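Local coordinates for protein endonuclease 8-like L720 (Acanthamoeba polyphaga mimivirus, PDB 4MB7) that is an endonuclease VIII-like protein of a giant virus, joining an N-terminal domain with antiparallel sheets to an H2TH-type helical domain, and binds a zinc ion near its C-terminal end, at residues 5-10 and 221-226; 189-194 and 215-220; 11-16 and 42-47. One frame throughout, in Å; residues are numbered along the deposited sequence.

Contact 1: residues 5-10 and 221-226. With SO4 (sulfate ion), chain C.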
loop_
_atom_site.group_PDB
_atom_site.type_symbol
_atom_site.label_atom_id
_atom_site.label_comp_id
_atom_site.label_asym_id
_atom_site.label_seq_id
_atom_site.Cartn_x
_atom_site.Cartn_y
_atom_site.Cartn_z
ATOM N N ARG A 5 5.278 4.261 1.293
ATOM C CA ARG A 5 5.187 5.053 0.066
ATOM C C ARG A 5 3.754 5.502 -0.234
ATOM O O ARG A 5 3.539 6.567 -0.812
ATOM C CB ARG A 5 5.769 4.278 -1.120
ATOM C CG ARG A 5 5.738 5.026 -2.449
ATOM C CD ARG A 5 6.407 6.391 -2.352
ATOM N NE ARG A 5 7.749 6.314 -1.780
ATOM C CZ ARG A 5 8.615 7.323 -1.766
ATOM N NH1 ARG A 5 8.284 8.491 -2.302
ATOM N NH2 ARG A 5 9.814 7.163 -1.223
ATOM N N ILE A 6 2.778 4.690 0.163
ATOM C CA ILE A 6 1.377 5.053 -0.027
ATOM C C ILE A 6 1.021 6.271 0.828
ATOM O O ILE A 6 0.395 7.216 0.345
ATOM C CB ILE A 6 0.425 3.881 0.292
ATOM C CG1 ILE A 6 0.620 2.742 -0.710
ATOM C CG2 ILE A 6 -1.019 4.341 0.260
ATOM C CD1 ILE A 6 1.525 1.645 -0.219
ATOM N N ARG A 7 1.430 6.244 2.095
ATOM C CA ARG A 7 1.230 7.379 2.990
ATOM C C ARG A 7 1.918 8.630 2.458
ATOM O O ARG A 7 1.347 9.723 2.473
ATOM C CB ARG A 7 1.756 7.066 4.394
ATOM C CG ARG A 7 1.831 8.292 5.294
ATOM C CD ARG A 7 2.252 7.932 6.706
ATOM N NE ARG A 7 2.640 9.113 7.472
ATOM C CZ ARG A 7 2.531 9.219 8.792
ATOM N NH1 ARG A 7 2.032 8.217 9.502
ATOM N NH2 ARG A 7 2.915 10.332 9.401
ATOM N N ILE A 8 3.148 8.458 1.986
ATOM C CA ILE A 8 3.929 9.559 1.426
ATOM C C ILE A 8 3.217 10.201 0.236
ATOM O O ILE A 8 3.150 11.427 0.127
ATOM C CB ILE A 8 5.339 9.083 1.013
ATOM C CG1 ILE A 8 6.165 8.742 2.257
ATOM C CG2 ILE A 8 6.047 10.141 0.178
ATOM C CD1 ILE A 8 7.473 8.036 1.956
ATOM N N THR A 9 2.682 9.365 -0.648
ATOM C CA THR A 9 1.934 9.847 -1.805
ATOM C C THR A 9 0.692 10.601 -1.346
ATOM O O THR A 9 0.385 11.679 -1.855
ATOM C CB THR A 9 1.517 8.685 -2.725
ATOM O OG1 THR A 9 2.685 7.995 -3.180
ATOM C CG2 THR A 9 0.736 9.202 -3.934
ATOM N N TYR A 10 -0.005 10.027 -0.372
ATOM C CA TYR A 10 -1.180 10.652 0.226
ATOM C C TYR A 10 -0.871 12.032 0.806
ATOM O O TYR A 10 -1.608 12.991 0.574
ATOM C CB TYR A 10 -1.765 9.735 1.306
ATOM C CG TYR A 10 -2.633 10.436 2.325
ATOM C CD1 TYR A 10 -3.921 10.844 2.006
ATOM C CD2 TYR A 10 -2.171 10.672 3.614
ATOM C CE1 TYR A 10 -4.721 11.483 2.939
ATOM C CE2 TYR A 10 -2.961 11.307 4.553
ATOM C CZ TYR A 10 -4.235 11.710 4.210
ATOM O OH TYR A 10 -5.027 12.341 5.142
ATOM N N LEU A 221 11.880 3.609 9.521
ATOM C CA LEU A 221 13.167 3.932 8.916
ATOM C C LEU A 221 12.998 4.425 7.482
ATOM O O LEU A 221 13.633 5.394 7.075
ATOM C CB LEU A 221 14.099 2.718 8.942
ATOM C CG LEU A 221 14.660 2.301 10.304
ATOM C CD1 LEU A 221 15.460 1.011 10.179
ATOM C CD2 LEU A 221 15.520 3.410 10.887
ATOM N N LEU A 222 12.140 3.749 6.723
ATOM C CA LEU A 222 11.851 4.156 5.354
ATOM C C LEU A 222 11.213 5.538 5.316
ATOM O O LEU A 222 11.519 6.346 4.442
ATOM C CB LEU A 222 10.943 3.134 4.668
ATOM C CG LEU A 222 11.607 1.828 4.232
ATOM C CD1 LEU A 222 10.561 0.779 3.909
ATOM C CD2 LEU A 222 12.507 2.071 3.030
ATOM N N TYR A 223 10.331 5.811 6.272
ATOM C CA TYR A 223 9.676 7.112 6.332
ATOM C C TYR A 223 10.660 8.204 6.737
ATOM O O TYR A 223 10.625 9.312 6.204
ATOM C CB TYR A 223 8.486 7.087 7.291
ATOM C CG TYR A 223 7.663 8.353 7.250
ATOM C CD1 TYR A 223 6.822 8.620 6.176
ATOM C CD2 TYR A 223 7.728 9.282 8.279
ATOM C CE1 TYR A 223 6.068 9.779 6.130
ATOM C CE2 TYR A 223 6.978 10.443 8.241
ATOM C CZ TYR A 223 6.150 10.685 7.165
ATOM O OH TYR A 223 5.401 11.837 7.124
ATOM N N GLU A 224 11.537 7.879 7.680
ATOM C CA GLU A 224 12.557 8.817 8.134
ATOM C C GLU A 224 13.538 9.140 7.010
ATOM O O GLU A 224 14.017 10.267 6.899
ATOM C CB GLU A 224 13.303 8.253 9.350
ATOM C CG GLU A 224 14.365 9.181 9.932
ATOM C CD GLU A 224 13.782 10.360 10.696
ATOM O OE1 GLU A 224 12.541 10.453 10.815
ATOM O OE2 GLU A 224 14.570 11.195 11.185
ATOM N N SER A 225 13.827 8.144 6.178
ATOM C CA SER A 225 14.715 8.331 5.037
ATOM C C SER A 225 14.115 9.330 4.053
ATOM O O SER A 225 14.831 10.126 3.447
ATOM C CB SER A 225 14.982 6.998 4.336
ATOM O OG SER A 225 13.812 6.513 3.703
ATOM N N TYR A 226 12.794 9.280 3.906
ATOM C CA TYR A 226 12.071 10.219 3.057
ATOM C C TYR A 226 12.120 11.630 3.627
ATOM O O TYR A 226 12.298 12.602 2.891
ATOM C CB TYR A 226 10.617 9.771 2.883
ATOM C CG TYR A 226 9.679 10.883 2.466
ATOM C CD1 TYR A 226 9.661 11.346 1.157
ATOM C CD2 TYR A 226 8.807 11.464 3.379
ATOM C CE1 TYR A 226 8.804 12.361 0.771
ATOM C CE2 TYR A 226 7.948 12.479 3.002
ATOM C CZ TYR A 226 7.950 12.923 1.696
ATOM O OH TYR A 226 7.096 13.932 1.315
HETATM S S SO4 C . 11.447 10.889 -2.635
HETATM O O1 SO4 C . 12.237 11.959 -1.998
HETATM O O2 SO4 C . 11.804 10.841 -4.063
HETATM O O3 SO4 C . 11.803 9.604 -2.000
HETATM O O4 SO4 C . 10.012 11.180 -2.502
#

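Contact 2: residues 189-194 and 215-220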
loop_
_atom_site.group_PDB
_atom_site.type_symbol
_atom_site.label_atom_id
_atom_site.label_comp_id
_atom_site.label_asym_id
_atom_site.label_seq_id
_atom_site.Cartn_x
_atom_site.Cartn_y
_atom_site.Cartn_z
ATOM N N LEU A 189 11.704 -10.581 8.235
ATOM C CA LEU A 189 11.992 -11.981 8.520
ATOM C C LEU A 189 13.468 -12.205 8.832
ATOM O O LEU A 189 13.807 -13.012 9.699
ATOM C CB LEU A 189 11.534 -12.877 7.368
ATOM C CG LEU A 189 10.029 -13.153 7.328
ATOM C CD1 LEU A 189 9.644 -13.906 6.066
ATOM C CD2 LEU A 189 9.590 -13.921 8.568
ATOM N N TYR A 190 14.346 -11.487 8.136
ATOM C CA TYR A 190 15.769 -11.574 8.433
ATOM C C TYR A 190 16.091 -10.928 9.775
ATOM O O TYR A 190 16.906 -11.437 10.540
ATOM C CB TYR A 190 16.623 -10.929 7.340
ATOM C CG TYR A 190 18.083 -10.895 7.726
ATOM C CD1 TYR A 190 18.854 -12.049 7.678
ATOM C CD2 TYR A 190 18.682 -9.723 8.171
ATOM C CE1 TYR A 190 20.182 -12.036 8.047
ATOM C CE2 TYR A 190 20.016 -9.701 8.543
ATOM C CZ TYR A 190 20.759 -10.863 8.478
ATOM O OH TYR A 190 22.086 -10.859 8.842
ATOM N N ASP A 191 15.447 -9.797 10.044
ATOM C CA ASP A 191 15.656 -9.055 11.282
ATOM C C ASP A 191 15.282 -9.904 12.499
ATOM O O ASP A 191 15.851 -9.743 13.579
ATOM C CB ASP A 191 14.828 -7.768 11.259
ATOM C CG ASP A 191 15.260 -6.770 12.314
ATOM O OD1 ASP A 191 16.437 -6.807 12.730
ATOM O OD2 ASP A 191 14.422 -5.936 12.718
ATOM N N CYS A 192 14.330 -10.812 12.311
ATOM C CA CYS A 192 13.844 -11.654 13.397
ATOM C C CYS A 192 14.360 -13.088 13.301
ATOM O O CYS A 192 13.925 -13.955 14.057
ATOM C CB CYS A 192 12.315 -11.656 13.425
ATOM S SG CYS A 192 11.580 -10.015 13.606
ATOM N N LYS A 193 15.277 -13.326 12.366
ATOM C CA LYS A 193 15.899 -14.639 12.188
ATOM C C LYS A 193 14.877 -15.753 11.986
ATOM O O LYS A 193 15.015 -16.845 12.535
ATOM C CB LYS A 193 16.818 -14.962 13.373
ATOM C CG LYS A 193 18.057 -14.083 13.444
ATOM C CD LYS A 193 18.748 -14.187 14.796
ATOM C CE LYS A 193 19.146 -15.620 15.113
ATOM N NZ LYS A 193 20.104 -16.183 14.120
ATOM N N ILE A 194 13.846 -15.468 11.198
ATOM C CA ILE A 194 12.799 -16.445 10.925
ATOM C C ILE A 194 12.852 -16.901 9.470
ATOM O O ILE A 194 12.899 -16.079 8.554
ATOM C CB ILE A 194 11.402 -15.870 11.226
ATOM C CG1 ILE A 194 11.297 -15.478 12.701
ATOM C CG2 ILE A 194 10.314 -16.871 10.856
ATOM C CD1 ILE A 194 9.945 -14.921 13.087
ATOM N N LEU A 215 8.544 -4.994 11.540
ATOM C CA LEU A 215 7.839 -4.395 10.410
ATOM C C LEU A 215 7.650 -2.897 10.607
ATOM O O LEU A 215 7.958 -2.101 9.721
ATOM C CB LEU A 215 6.484 -5.076 10.199
ATOM C CG LEU A 215 6.499 -6.451 9.531
ATOM C CD1 LEU A 215 5.136 -7.113 9.646
ATOM C CD2 LEU A 215 6.913 -6.328 8.070
ATOM N N LYS A 216 7.162 -2.514 11.782
ATOM C CA LYS A 216 6.916 -1.103 12.056
ATOM C C LYS A 216 8.215 -0.306 12.126
ATOM O O LYS A 216 8.253 0.857 11.717
ATOM C CB LYS A 216 6.092 -0.919 13.333
ATOM C CG LYS A 216 5.520 0.482 13.483
ATOM C CD LYS A 216 4.450 0.546 14.558
ATOM C CE LYS A 216 3.772 1.909 14.572
ATOM N NZ LYS A 216 2.750 2.017 15.651
ATOM N N LYS A 217 9.279 -0.932 12.622
ATOM C CA LYS A 217 10.579 -0.275 12.720
ATOM C C LYS A 217 11.140 0.067 11.342
ATOM O O LYS A 217 11.610 1.181 11.114
ATOM C CB LYS A 217 11.567 -1.157 13.486
ATOM C CG LYS A 217 12.909 -0.498 13.759
ATOM C CD LYS A 217 14.011 -1.095 12.900
ATOM C CE LYS A 217 14.144 -2.588 13.138
ATOM N NZ LYS A 217 15.267 -3.175 12.357
ATOM N N ILE A 218 11.082 -0.899 10.430
ATOM C CA ILE A 218 11.566 -0.715 9.067
ATOM C C ILE A 218 10.734 0.326 8.315
ATOM O O ILE A 218 11.272 1.133 7.553
ATOM C CB ILE A 218 11.580 -2.054 8.300
ATOM C CG1 ILE A 218 12.472 -3.062 9.028
ATOM C CG2 ILE A 218 12.061 -1.856 6.872
ATOM C CD1 ILE A 218 12.393 -4.468 8.477
ATOM N N ILE A 219 9.421 0.310 8.538
ATOM C CA ILE A 219 8.540 1.318 7.958
ATOM C C ILE A 219 8.910 2.709 8.472
ATOM O O ILE A 219 8.943 3.675 7.707
ATOM C CB ILE A 219 7.058 1.014 8.256
ATOM C CG1 ILE A 219 6.610 -0.227 7.483
ATOM C CG2 ILE A 219 6.175 2.205 7.893
ATOM C CD1 ILE A 219 5.231 -0.722 7.867
ATOM N N ASP A 220 9.203 2.798 9.767
ATOM C CA ASP A 220 9.652 4.051 10.373
ATOM C C ASP A 220 10.954 4.537 9.742
ATOM O O ASP A 220 11.116 5.729 9.476
ATOM C CB ASP A 220 9.854 3.883 11.881
ATOM C CG ASP A 220 8.551 3.735 12.638
ATOM O OD1 ASP A 220 7.492 4.134 12.105
ATOM O OD2 ASP A 220 8.592 3.225 13.777
#

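Contact 3: residues 11-16 and 42-47. With SO4 (sulfate ion), chain C.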
loop_
_atom_site.group_PDB
_atom_site.type_symbol
_atom_site.label_atom_id
_atom_site.label_comp_id
_atom_site.label_asym_id
_atom_site.label_seq_id
_atom_site.Cartn_x
_atom_site.Cartn_y
_atom_site.Cartn_z
ATOM N N GLU A 11 0.224 12.131 1.551
ATOM C CA GLU A 11 0.611 13.396 2.167
ATOM C C GLU A 11 0.972 14.454 1.126
ATOM O O GLU A 11 0.802 15.648 1.363
ATOM C CB GLU A 11 1.770 13.188 3.149
ATOM C CG GLU A 11 1.387 12.370 4.379
ATOM C CD GLU A 11 2.568 12.086 5.288
ATOM O OE1 GLU A 11 3.721 12.178 4.818
ATOM O OE2 GLU A 11 2.342 11.774 6.477
ATOM N N LYS A 12 1.453 14.010 -0.031
ATOM C CA LYS A 12 1.850 14.928 -1.095
ATOM C C LYS A 12 0.670 15.508 -1.874
ATOM O O LYS A 12 0.757 16.617 -2.394
ATOM C CB LYS A 12 2.818 14.248 -2.069
ATOM C CG LYS A 12 4.241 14.101 -1.549
ATOM C CD LYS A 12 5.128 13.413 -2.576
ATOM C CE LYS A 12 6.554 13.258 -2.072
ATOM N NZ LYS A 12 7.417 12.561 -3.066
ATOM N N ILE A 13 -0.430 14.766 -1.959
ATOM C CA ILE A 13 -1.533 15.172 -2.829
ATOM C C ILE A 13 -2.801 15.605 -2.095
ATOM O O ILE A 13 -3.718 16.149 -2.709
ATOM C CB ILE A 13 -1.904 14.050 -3.822
ATOM C CG1 ILE A 13 -2.503 12.858 -3.073
ATOM C CG2 ILE A 13 -0.688 13.626 -4.630
ATOM C CD1 ILE A 13 -2.671 11.622 -3.929
ATOM N N ARG A 14 -2.854 15.374 -0.786
ATOM C CA ARG A 14 -4.095 15.578 -0.037
ATOM C C ARG A 14 -4.547 17.039 0.042
ATOM O O ARG A 14 -5.707 17.319 0.341
ATOM C CB ARG A 14 -4.001 14.974 1.367
ATOM C CG ARG A 14 -2.965 15.616 2.272
ATOM C CD ARG A 14 -3.067 15.051 3.680
ATOM N NE ARG A 14 -1.939 15.439 4.521
ATOM C CZ ARG A 14 -1.791 15.069 5.790
ATOM N NH1 ARG A 14 -2.704 14.303 6.371
ATOM N NH2 ARG A 14 -0.729 15.466 6.478
ATOM N N HIS A 15 -3.635 17.967 -0.218
ATOM C CA HIS A 15 -3.982 19.383 -0.161
ATOM C C HIS A 15 -4.611 19.873 -1.465
ATOM O O HIS A 15 -4.706 21.075 -1.711
ATOM C CB HIS A 15 -2.770 20.230 0.235
ATOM C CG HIS A 15 -2.342 20.031 1.655
ATOM N ND1 HIS A 15 -1.293 19.210 2.009
ATOM C CD2 HIS A 15 -2.834 20.533 2.812
ATOM C CE1 HIS A 15 -1.151 19.224 3.324
ATOM N NE2 HIS A 15 -2.075 20.018 3.834
ATOM N N THR A 16 -5.041 18.927 -2.294
ATOM C CA THR A 16 -5.874 19.235 -3.451
ATOM C C THR A 16 -7.350 19.177 -3.060
ATOM O O THR A 16 -8.231 19.472 -3.865
ATOM C CB THR A 16 -5.612 18.268 -4.621
ATOM O OG1 THR A 16 -5.725 16.914 -4.164
ATOM C CG2 THR A 16 -4.222 18.493 -5.199
ATOM N N ARG A 42 -13.566 16.001 -2.354
ATOM C CA ARG A 42 -14.065 16.106 -0.990
ATOM C C ARG A 42 -13.060 15.597 0.039
ATOM O O ARG A 42 -12.860 16.224 1.078
ATOM C CB ARG A 42 -15.392 15.352 -0.849
ATOM C CG ARG A 42 -15.947 15.309 0.571
ATOM C CD ARG A 42 -16.170 16.710 1.130
ATOM N NE ARG A 42 -16.664 16.673 2.505
ATOM C CZ ARG A 42 -15.885 16.639 3.581
ATOM N NH1 ARG A 42 -14.566 16.636 3.450
ATOM N NH2 ARG A 42 -16.425 16.607 4.791
ATOM N N LYS A 43 -12.425 14.466 -0.256
ATOM C CA LYS A 43 -11.542 13.825 0.714
ATOM C C LYS A 43 -10.593 12.805 0.081
ATOM O O LYS A 43 -10.961 12.097 -0.857
ATOM C CB LYS A 43 -12.380 13.142 1.804
ATOM C CG LYS A 43 -11.578 12.587 2.969
ATOM N N TRP A 44 -9.368 12.752 0.597
ATOM C CA TRP A 44 -8.432 11.680 0.284
ATOM C C TRP A 44 -8.252 10.819 1.528
ATOM O O TRP A 44 -8.280 11.325 2.648
ATOM C CB TRP A 44 -7.054 12.236 -0.085
ATOM C CG TRP A 44 -6.962 13.010 -1.360
ATOM C CD1 TRP A 44 -7.134 14.356 -1.516
ATOM C CD2 TRP A 44 -6.623 12.497 -2.656
ATOM N NE1 TRP A 44 -6.943 14.707 -2.831
ATOM C CE2 TRP A 44 -6.627 13.585 -3.551
ATOM C CE3 TRP A 44 -6.327 11.220 -3.147
ATOM C CZ2 TRP A 44 -6.347 13.435 -4.909
ATOM C CZ3 TRP A 44 -6.051 11.074 -4.495
ATOM C CH2 TRP A 44 -6.060 12.176 -5.360
ATOM N N TRP A 45 -8.062 9.519 1.331
ATOM C CA TRP A 45 -7.569 8.653 2.395
ATOM C C TRP A 45 -6.891 7.429 1.794
ATOM O O TRP A 45 -6.989 7.187 0.592
ATOM C CB TRP A 45 -8.676 8.264 3.392
ATOM C CG TRP A 45 -9.694 7.269 2.894
ATOM C CD1 TRP A 45 -9.757 5.938 3.199
ATOM C CD2 TRP A 45 -10.812 7.534 2.036
ATOM N NE1 TRP A 45 -10.836 5.357 2.572
ATOM C CE2 TRP A 45 -11.498 6.315 1.853
ATOM C CE3 TRP A 45 -11.293 8.683 1.396
ATOM C CZ2 TRP A 45 -12.640 6.213 1.057
ATOM C CZ3 TRP A 45 -12.424 8.578 0.608
ATOM C CH2 TRP A 45 -13.085 7.353 0.445
ATOM N N PHE A 46 -6.180 6.677 2.625
ATOM C CA PHE A 46 -5.491 5.487 2.148
ATOM C C PHE A 46 -5.568 4.360 3.167
ATOM O O PHE A 46 -5.687 4.599 4.368
ATOM C CB PHE A 46 -4.029 5.800 1.803
ATOM C CG PHE A 46 -3.139 5.968 3.006
ATOM C CD1 PHE A 46 -3.034 7.195 3.643
ATOM C CD2 PHE A 46 -2.400 4.898 3.494
ATOM C CE1 PHE A 46 -2.216 7.351 4.751
ATOM C CE2 PHE A 46 -1.584 5.048 4.600
ATOM C CZ PHE A 46 -1.492 6.274 5.230
ATOM N N ALA A 47 -5.505 3.130 2.672
ATOM C CA ALA A 47 -5.506 1.953 3.524
ATOM C C ALA A 47 -4.731 0.858 2.815
ATOM O O ALA A 47 -5.154 0.367 1.771
ATOM C CB ALA A 47 -6.928 1.505 3.808
HETATM S S SO4 C . 11.447 10.889 -2.635
HETATM O O1 SO4 C . 12.237 11.959 -1.998
HETATM O O2 SO4 C . 11.804 10.841 -4.063
HETATM O O3 SO4 C . 11.803 9.604 -2.000
HETATM O O4 SO4 C . 10.012 11.180 -2.502
#

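Contact 1: residues 5-10 and 221-226
I8 slides along Y226 and pushes its CG2 methyl over one face of the phenol ring, 3.8 Å from the ring centroid, in a CH-pi contact. The two branches of this isoleucine divide the work. With chi1 at -69°, CG2 stands anti to the backbone N and takes the ring face, while CG1 runs on so that CD1 comes to 3.6 Å from Y226 CG. CG1 itself also lies 4.0 Å from CD1 of the second tyrosine, Y223. A beta-branched, purely apolar side chain suits this buried place because it can touch both rings at once. The backbones do not touch: the axes of segments 5-10 and 221-226 pass 10.7 Å apart and cross at -37°, and long side chains bridge the distance. These segments lie on helices 5-13 and 205-230, and in the endonuclease VIII-like architecture they join the N-terminal domain to the H2TH helical region. R7, extended from CG to NE, crosses Y223 at about a right angle and makes an off-centre cation-pi contact, its CZ 4.7 Å from the ring centroid. E11, one helical turn further on, pairs with R7 NE and hydrogen-bonds to Y223 OH, so a single carboxylate positions both partners. R5 behaves differently. Its chain bends at chi2 and chi3 and lays the guanidinium under I8 CD1, which sits over the centre of one face. From the edge of that plane NH1 donates to sulfate O4 and NH2 to sulfate O3, each at 3.2 Å. R229 and K12 also hydrogen-bond to this ion.

Contact 2: residues 189-194 and 215-220
The carboxylate of D191 is the flat group here, and K217 meets it from above its plane: NZ lies 2.9 Å from OD2, along a direction 50° out of that plane. The ammonium favours one oxygen, since D191 OD1 is 3.8 Å from K217 NZ. OD1 is instead engaged by R240 in a second salt bridge, and OD2 takes a further hydrogen bond from S214, so three side chains hold the group and limit its rotation. D191 and K217 approach from opposite directions. The lysine does not come straight across; its chain bends at chi2 and chi3, and chi2, at -108°, is away from a staggered value. This bend lowers the ammonium onto the carboxylate and also brings K217 CE to 3.4 Å from D191 OD2. A long, flexible lysine suits the partly exposed face of helix 205-230, because its chain can fold over to the carboxylate. D191 is the last helical residue of helix 182-191, which a Schellman motif closes: I194 N bonds to L189 O at 2.9 Å and K193 N to Y190 O at 3.1 Å, with K193 at positive phi. Both segments belong to the H2TH domain. The loop beyond the helix leans toward the zinc region, K193 NZ bonding to the main-chain O of the zinc ligand C271, and the D191 side chain is about 12 Å from the zinc ion. With a lysine and an arginine both pairing with it, D191 is probably held ionised, and its charge ties the end of helix 182-191 to helix 205-230, through K217, and to R240.

Contact 3: residues 11-16 and 42-47
W44 packs on I13, whose CD1 is set over the face of the six-membered ring, 3.7 Å from its centroid. The setting is the layered N-terminal domain of the endonuclease VIII-like fold: W44 belongs to strand 40-47, an edge strand of one antiparallel sheet, and I13 also packs on I75 and V77 of strand 73-78 in the other sheet. Just before W44, R42 and K43 both face M54 in a classic beta bulge. Beyond it the side chains alternate: W44 and F46 toward the helix, W45 away. The tight part of the contact is the indole. I13 and W44 cross at about a right angle, and I13 CD1 comes to 3.5 Å from W44 CZ3. I13 CG1 sits between its backbone N and carbonyl carbon (chi1 67°), which carries CG1 over the ring centre and CD1 over the six-membered ring. Backbone covers the same face farther along: R14 CA is 3.6 Å from W44 CD1. A broad tryptophan suits this buried place, since one flat surface can meet an aliphatic side chain and the turn that follows it. The looser side is that of R14 and K12. The R14 side chain leads away from the strand, with E11 CG over one face of its guanidinium, toward the rim, and NH1 bonding to Y10 OH; exposed K12 stretches out to place NZ 3.0 Å from sulfate O4. Back on the tight, buried side, at the indole edge, W44 NE1 donates to T16 OG1 at 2.9 Å, with a bent N-H...O angle of 134°. The same hydroxyl donates in turn, T16 OG1 to I13 O at 2.6 Å, nearly in line with the carbonyl bond.

In the fold
Contacts 1 and 3 share helix 5-13, their centres 14 Å apart: its first part faces helix 205-230 and its last part faces strand 40-47. Contacts 1 and 2 share helix 205-230 on consecutive segments, 16 Å between centres. Contacts 2 and 3 lie on opposite sides of the chain's centre, 28 Å apart between centres, and do not touch. Along the sequence contact 3 closes first and contact 2 follows, while contact 1, pairing segments 211 residues apart, spans both. The two shared helices thus connect the N-terminal sheets to the H2TH region, and one sulfate ion touches both contact 1 and contact 3.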